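Local coordinates for protein alpha,alpha-trehalose-phosphate synthase (UDP-forming) (Burkholderia xenovorans, PDB 5V0T) that belongs to glycosyltransferase family 20, with a two-domain GT-B architecture, and holds 6-O-phosphono-alpha-D-glucopyranose and uridine-5'-diphosphate in its pockets, at residues Gln84-Phe89 against Asp140-Pro145; Met78-Asp83 against Asp108-Glu113. All coordinates share one frame; numbering follows the deposited sequence.

Interaction 1: residues Gln84-Phe89 against Asp140-Pro145. With G6P (6-O-phosphono-alpha-D-glucopyranose), chain J.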
# COMPACT_ATOMS: atom_id res chain seq x y z
N GLN A 84 10.57 8.60 17.65
CA GLN A 84 10.97 9.74 16.84
C GLN A 84 10.94 9.41 15.35
O GLN A 84 10.46 10.21 14.54
CB GLN A 84 12.38 10.21 17.23
CG GLN A 84 12.47 10.79 18.62
CD GLN A 84 13.91 11.08 19.07
OE1 GLN A 84 14.86 10.97 18.30
NE2 GLN A 84 14.05 11.44 20.33
N TYR A 85 11.45 8.24 14.99
CA TYR A 85 11.64 7.87 13.59
C TYR A 85 10.37 7.31 12.98
O TYR A 85 9.99 7.68 11.85
CB TYR A 85 12.80 6.87 13.51
CG TYR A 85 12.74 5.81 12.43
CD1 TYR A 85 13.22 6.06 11.16
CD2 TYR A 85 12.26 4.52 12.72
CE1 TYR A 85 13.21 5.07 10.18
CE2 TYR A 85 12.24 3.52 11.74
CZ TYR A 85 12.73 3.82 10.48
OH TYR A 85 12.74 2.87 9.49
N TYR A 86 9.68 6.42 13.69
CA TYR A 86 8.54 5.71 13.12
C TYR A 86 7.21 6.37 13.47
O TYR A 86 6.50 6.83 12.57
CB TYR A 86 8.58 4.25 13.58
CG TYR A 86 7.37 3.41 13.19
CD1 TYR A 86 7.28 2.80 11.94
CD2 TYR A 86 6.33 3.21 14.09
CE1 TYR A 86 6.17 2.02 11.60
CE2 TYR A 86 5.23 2.44 13.77
CZ TYR A 86 5.15 1.84 12.52
OH TYR A 86 4.05 1.07 12.21
N ARG A 87 6.87 6.44 14.76
CA ARG A 87 5.64 7.13 15.14
C ARG A 87 5.72 8.62 14.84
O ARG A 87 4.70 9.26 14.55
CB ARG A 87 5.35 6.94 16.63
CG ARG A 87 4.83 5.57 17.02
CD ARG A 87 4.50 5.50 18.52
NE ARG A 87 3.39 6.35 18.89
CZ ARG A 87 3.49 7.42 19.67
NH1 ARG A 87 4.67 7.75 20.17
NH2 ARG A 87 2.41 8.14 19.96
N GLY A 88 6.93 9.20 14.90
CA GLY A 88 7.12 10.62 14.75
C GLY A 88 7.19 11.04 13.30
O GLY A 88 6.15 11.23 12.65
N PHE A 89 8.40 11.17 12.76
CA PHE A 89 8.52 11.76 11.43
C PHE A 89 7.88 10.90 10.36
O PHE A 89 7.18 11.43 9.49
CB PHE A 89 9.98 12.04 11.09
CG PHE A 89 10.14 12.95 9.92
CD1 PHE A 89 9.86 14.32 10.04
CD2 PHE A 89 10.56 12.46 8.69
CE1 PHE A 89 9.98 15.17 8.96
CE2 PHE A 89 10.72 13.31 7.61
CZ PHE A 89 10.42 14.67 7.74
N ASP A 140 10.53 2.53 0.62
CA ASP A 140 9.45 3.33 1.22
C ASP A 140 9.91 4.48 2.11
O ASP A 140 11.10 4.65 2.38
CB ASP A 140 8.44 2.46 1.98
CG ASP A 140 7.00 2.82 1.63
OD1 ASP A 140 6.84 3.69 0.75
OD2 ASP A 140 6.04 2.24 2.19
N TYR A 141 8.94 5.28 2.56
CA TYR A 141 9.19 6.63 3.04
C TYR A 141 10.00 6.69 4.33
O TYR A 141 10.60 7.73 4.61
CB TYR A 141 7.85 7.33 3.24
CG TYR A 141 6.90 6.57 4.14
CD1 TYR A 141 6.12 5.51 3.65
CD2 TYR A 141 6.75 6.93 5.47
CE1 TYR A 141 5.24 4.83 4.48
CE2 TYR A 141 5.88 6.26 6.29
CZ TYR A 141 5.13 5.21 5.81
OH TYR A 141 4.24 4.58 6.66
N HIS A 142 10.03 5.61 5.13
CA HIS A 142 10.83 5.62 6.35
C HIS A 142 12.31 5.80 6.06
O HIS A 142 13.07 6.27 6.92
CB HIS A 142 10.66 4.31 7.13
CG HIS A 142 9.26 3.82 7.19
ND1 HIS A 142 8.63 3.19 6.13
CD2 HIS A 142 8.35 3.85 8.20
CE1 HIS A 142 7.40 2.88 6.47
NE2 HIS A 142 7.20 3.26 7.72
N LEU A 143 12.74 5.43 4.86
CA LEU A 143 14.15 5.20 4.58
C LEU A 143 14.68 6.10 3.47
O LEU A 143 15.67 5.78 2.81
CB LEU A 143 14.38 3.71 4.26
CG LEU A 143 14.01 2.79 5.44
CD1 LEU A 143 14.01 1.34 5.01
CD2 LEU A 143 14.99 3.00 6.60
N ILE A 144 14.04 7.26 3.27
CA ILE A 144 14.50 8.25 2.29
C ILE A 144 15.97 8.63 2.49
O ILE A 144 16.69 8.75 1.49
CB ILE A 144 13.59 9.48 2.32
CG1 ILE A 144 12.22 9.13 1.69
CG2 ILE A 144 14.24 10.70 1.60
CD1 ILE A 144 11.11 10.19 1.94
N PRO A 145 16.49 8.82 3.71
CA PRO A 145 17.91 9.18 3.88
C PRO A 145 18.90 8.03 3.76
O PRO A 145 20.09 8.25 3.99
CB PRO A 145 17.96 9.76 5.31
CG PRO A 145 16.52 10.03 5.69
CD PRO A 145 15.76 8.95 4.99
C1 G6P J . 1.82 0.68 3.75
C2 G6P J . 3.24 1.23 3.69
C3 G6P J . 4.24 0.18 4.19
C4 G6P J . 3.82 -0.29 5.58
C5 G6P J . 2.38 -0.79 5.55
C6 G6P J . 1.95 -1.31 6.92
O1 G6P J . 1.78 -0.43 2.87
O2 G6P J . 3.54 1.65 2.35
O3 G6P J . 5.53 0.80 4.25
O4 G6P J . 4.68 -1.37 6.01
O5 G6P J . 1.51 0.25 5.08
O6 G6P J . 2.14 -0.29 7.91
P G6P J . 3.09 -0.58 9.18
O1P G6P J . 2.32 -1.54 10.06
O2P G6P J . 3.32 0.78 9.78
O3P G6P J . 4.34 -1.21 8.61
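The van der Waals part of this contact is made by Tyr85 and Tyr86 of helix 79-98 against His142 and Leu143. The Tyr85 side chain crosses that of His142 at about a right angle and sets its hydroxyl on the imidazole's root, OH lying 3.5 Å from His142 CB. The same oxygen touches Leu143 CD2, and His142 O lies at the edge of the phenol ring, near its plane. Tyr86, by contrast, runs alongside His142 in the same direction, with CD1 of Tyr86 4.0 Å from CD2 of His142. Within the loop, His142 CE1 sits 3.3 Å above the plane of the Tyr141 ring, near its rim.

The hydrogen bonds lead away from the contact between the two segments. Tyr85 OH is bonded to Asn17 OD1, and His142 O accepts from Asn119 ND2 of helix 109-126. CG of Tyr86 is anti to the backbone N (chi1 173°), which carries the phenol to the phosphate, where Tyr86 OH donates to G6P O2P at 2.6 Å. At the sugar end, Asp140 OD2 accepts from G6P O3 and from G6P O2, each at 2.6 Å, while Asp140 OD1 takes the backbone N-H of His164. Both carboxylate oxygens are thus engaged, which should restrain the group's rotation. G6P O3 also lies in the imidazole plane, at its edge, 3.6 Å from His142 CE1.

A helix and the loop following strand 135-139 together build this buried wall of the G6P pocket, in the N-terminal domain of a GT-B fold.

Interaction 2: residues Met78-Asp83 against Asp108-Glu113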
# COMPACT_ATOMS: atom_id res chain seq x y z
N MET A 78 14.98 0.93 19.69
CA MET A 78 14.81 1.51 21.01
C MET A 78 13.52 2.33 21.04
O MET A 78 13.09 2.87 20.02
CB MET A 78 16.00 2.40 21.37
CG MET A 78 17.35 1.70 21.42
SD MET A 78 17.37 0.36 22.63
CE MET A 78 17.10 1.26 24.16
N ARG A 79 12.91 2.42 22.23
CA ARG A 79 11.67 3.18 22.38
C ARG A 79 11.82 4.60 21.85
O ARG A 79 10.96 5.10 21.11
CB ARG A 79 11.24 3.22 23.85
CG ARG A 79 10.10 4.19 24.15
CD ARG A 79 8.80 3.73 23.51
NE ARG A 79 8.45 2.37 23.92
CZ ARG A 79 7.40 1.69 23.48
NH1 ARG A 79 6.56 2.24 22.61
NH2 ARG A 79 7.18 0.45 23.92
N ARG A 80 12.92 5.26 22.18
CA ARG A 80 13.11 6.63 21.71
C ARG A 80 13.23 6.67 20.19
O ARG A 80 12.72 7.60 19.54
CB ARG A 80 14.35 7.23 22.37
CG ARG A 80 14.68 8.62 21.88
CD ARG A 80 16.10 9.04 22.26
NE ARG A 80 16.35 10.42 21.86
CZ ARG A 80 17.50 10.87 21.37
NH1 ARG A 80 18.52 10.03 21.21
NH2 ARG A 80 17.62 12.15 21.03
N ASP A 81 13.90 5.68 19.59
CA ASP A 81 14.01 5.62 18.14
C ASP A 81 12.66 5.32 17.50
O ASP A 81 12.29 5.93 16.48
CB ASP A 81 15.04 4.57 17.75
CG ASP A 81 16.44 4.94 18.19
OD1 ASP A 81 16.64 6.14 18.49
OD2 ASP A 81 17.31 4.06 18.24
N TYR A 82 11.91 4.39 18.09
CA TYR A 82 10.56 4.09 17.60
C TYR A 82 9.67 5.33 17.64
O TYR A 82 8.95 5.62 16.68
CB TYR A 82 9.98 2.95 18.43
CG TYR A 82 8.52 2.62 18.19
CD1 TYR A 82 8.11 1.88 17.08
CD2 TYR A 82 7.55 3.03 19.10
CE1 TYR A 82 6.76 1.57 16.87
CE2 TYR A 82 6.21 2.72 18.90
CZ TYR A 82 5.82 2.00 17.78
OH TYR A 82 4.48 1.71 17.60
N ASP A 83 9.75 6.10 18.73
CA ASP A 83 8.89 7.28 18.87
C ASP A 83 9.27 8.38 17.88
O ASP A 83 8.39 9.02 17.30
CB ASP A 83 8.94 7.81 20.30
CG ASP A 83 8.12 6.98 21.27
OD1 ASP A 83 7.16 6.31 20.83
OD2 ASP A 83 8.43 6.99 22.47
N ASP A 108 7.88 17.82 14.23
CA ASP A 108 8.72 18.13 15.38
C ASP A 108 10.17 17.99 14.95
O ASP A 108 10.58 16.92 14.49
CB ASP A 108 8.38 17.21 16.57
CG ASP A 108 9.26 17.47 17.79
OD1 ASP A 108 10.49 17.49 17.65
OD2 ASP A 108 8.73 17.66 18.90
N ARG A 109 10.93 19.08 15.09
CA ARG A 109 12.33 19.09 14.69
C ARG A 109 13.11 17.95 15.32
O ARG A 109 13.95 17.32 14.67
CB ARG A 109 12.95 20.43 15.09
CG ARG A 109 13.57 21.22 13.98
CD ARG A 109 14.17 22.49 14.58
NE ARG A 109 13.74 23.68 13.85
CZ ARG A 109 13.84 24.91 14.33
NH1 ARG A 109 13.43 25.94 13.59
NH2 ARG A 109 14.33 25.12 15.55
N HIS A 110 12.87 17.70 16.61
CA HIS A 110 13.57 16.65 17.34
C HIS A 110 13.22 15.27 16.78
O HIS A 110 14.08 14.37 16.73
CB HIS A 110 13.20 16.74 18.82
CG HIS A 110 14.25 16.24 19.75
ND1 HIS A 110 15.44 16.91 19.96
CD2 HIS A 110 14.30 15.14 20.54
CE1 HIS A 110 16.17 16.25 20.83
NE2 HIS A 110 15.50 15.16 21.19
N ASP A 111 11.98 15.07 16.36
CA ASP A 111 11.64 13.80 15.72
C ASP A 111 12.32 13.67 14.36
O ASP A 111 12.80 12.59 13.99
CB ASP A 111 10.13 13.65 15.58
CG ASP A 111 9.45 13.44 16.90
OD1 ASP A 111 10.14 13.06 17.87
OD2 ASP A 111 8.23 13.66 16.98
N PHE A 112 12.38 14.77 13.60
CA PHE A 112 13.06 14.73 12.30
C PHE A 112 14.54 14.39 12.46
O PHE A 112 15.10 13.62 11.67
CB PHE A 112 12.88 16.06 11.58
CG PHE A 112 13.68 16.16 10.30
CD1 PHE A 112 13.49 15.23 9.28
CD2 PHE A 112 14.63 17.16 10.13
CE1 PHE A 112 14.23 15.30 8.10
CE2 PHE A 112 15.37 17.25 8.97
CZ PHE A 112 15.18 16.33 7.96
N GLU A 113 15.19 14.96 13.48
CA GLU A 113 16.59 14.61 13.74
C GLU A 113 16.75 13.14 14.10
O GLU A 113 17.70 12.48 13.65
CB GLU A 113 17.15 15.48 14.86
CG GLU A 113 17.38 16.91 14.48
CD GLU A 113 17.75 17.76 15.67
OE1 GLU A 113 17.62 19.00 15.57
OE2 GLU A 113 18.16 17.19 16.72
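Arg80 and His110 make the closest approach between these two helix starts, with Arg80 NH2 3.7 Å from His110 NE2. The imidazole nitrogen lies at the edge of the guanidinium, in its plane, whereas NH2 meets the imidazole obliquely. The two planes are 48° apart and the side chains cross at about a right angle, so the flat groups do not stack. A second, looser approach is mere proximity of two acceptor oxygens, which cannot bond to each other directly: Asp83 O and Asp111 OD1 are 4.4 Å apart.

Torsions account for the reach of the first pair. Arg80 leaves the helix with CG swung opposite the backbone N, and its chain stays extended from there to NE, projecting the guanidinium across the gap between the helices. Gln84, one turn further along helix 79-98, packs against both His110 and Asp111. The carboxylate of Asp83 reaches one turn forward along its own helix, to a salt bridge with Arg87.

The next shell fixes the start of helix 109-126. Asp108 is its N-cap: OD1 of Asp108 accepts from Asp111 N at 3.1 Å, with the donor 45° out of the carboxylate plane. A weak bond from His110 N, bent to 121°, reaches the same Asp108 oxygen. On the other helix, Asp81 forms a salt bridge with Arg117, whose guanidinium also lies close to that of Arg80 as a like charge.

With only 92 Å² buried, at the surface, the two helices meet lightly here. Arg80 NH2 and Glu113 OE2, 6.7 Å apart, could attract one another at a distance without forming a salt bridge. The guanidinium of Arg80 beside NE2 would tend to disfavour a protonated His110.

Overall arrangement
Helix 79-98 serves both contacts, whose centres are about 9 Å apart: its first turn faces the start of helix 109-126 in interaction 2, and its next turns face the loop after strand 135-139 in interaction 1. Interaction 1 is buried, with aromatic and aliphatic packing that ends in polar bonds to a ligand; interaction 2 lies at the surface among charged groups and buries about half the area. They also touch directly. Gln84 CG packs 3.3 Å from Asp111 OD1, while Phe89 CZ meets Phe112 CD1 at 3.5 Å, linking the pocket-side helix turns to helix 109-126 through both polar and aromatic neighbours.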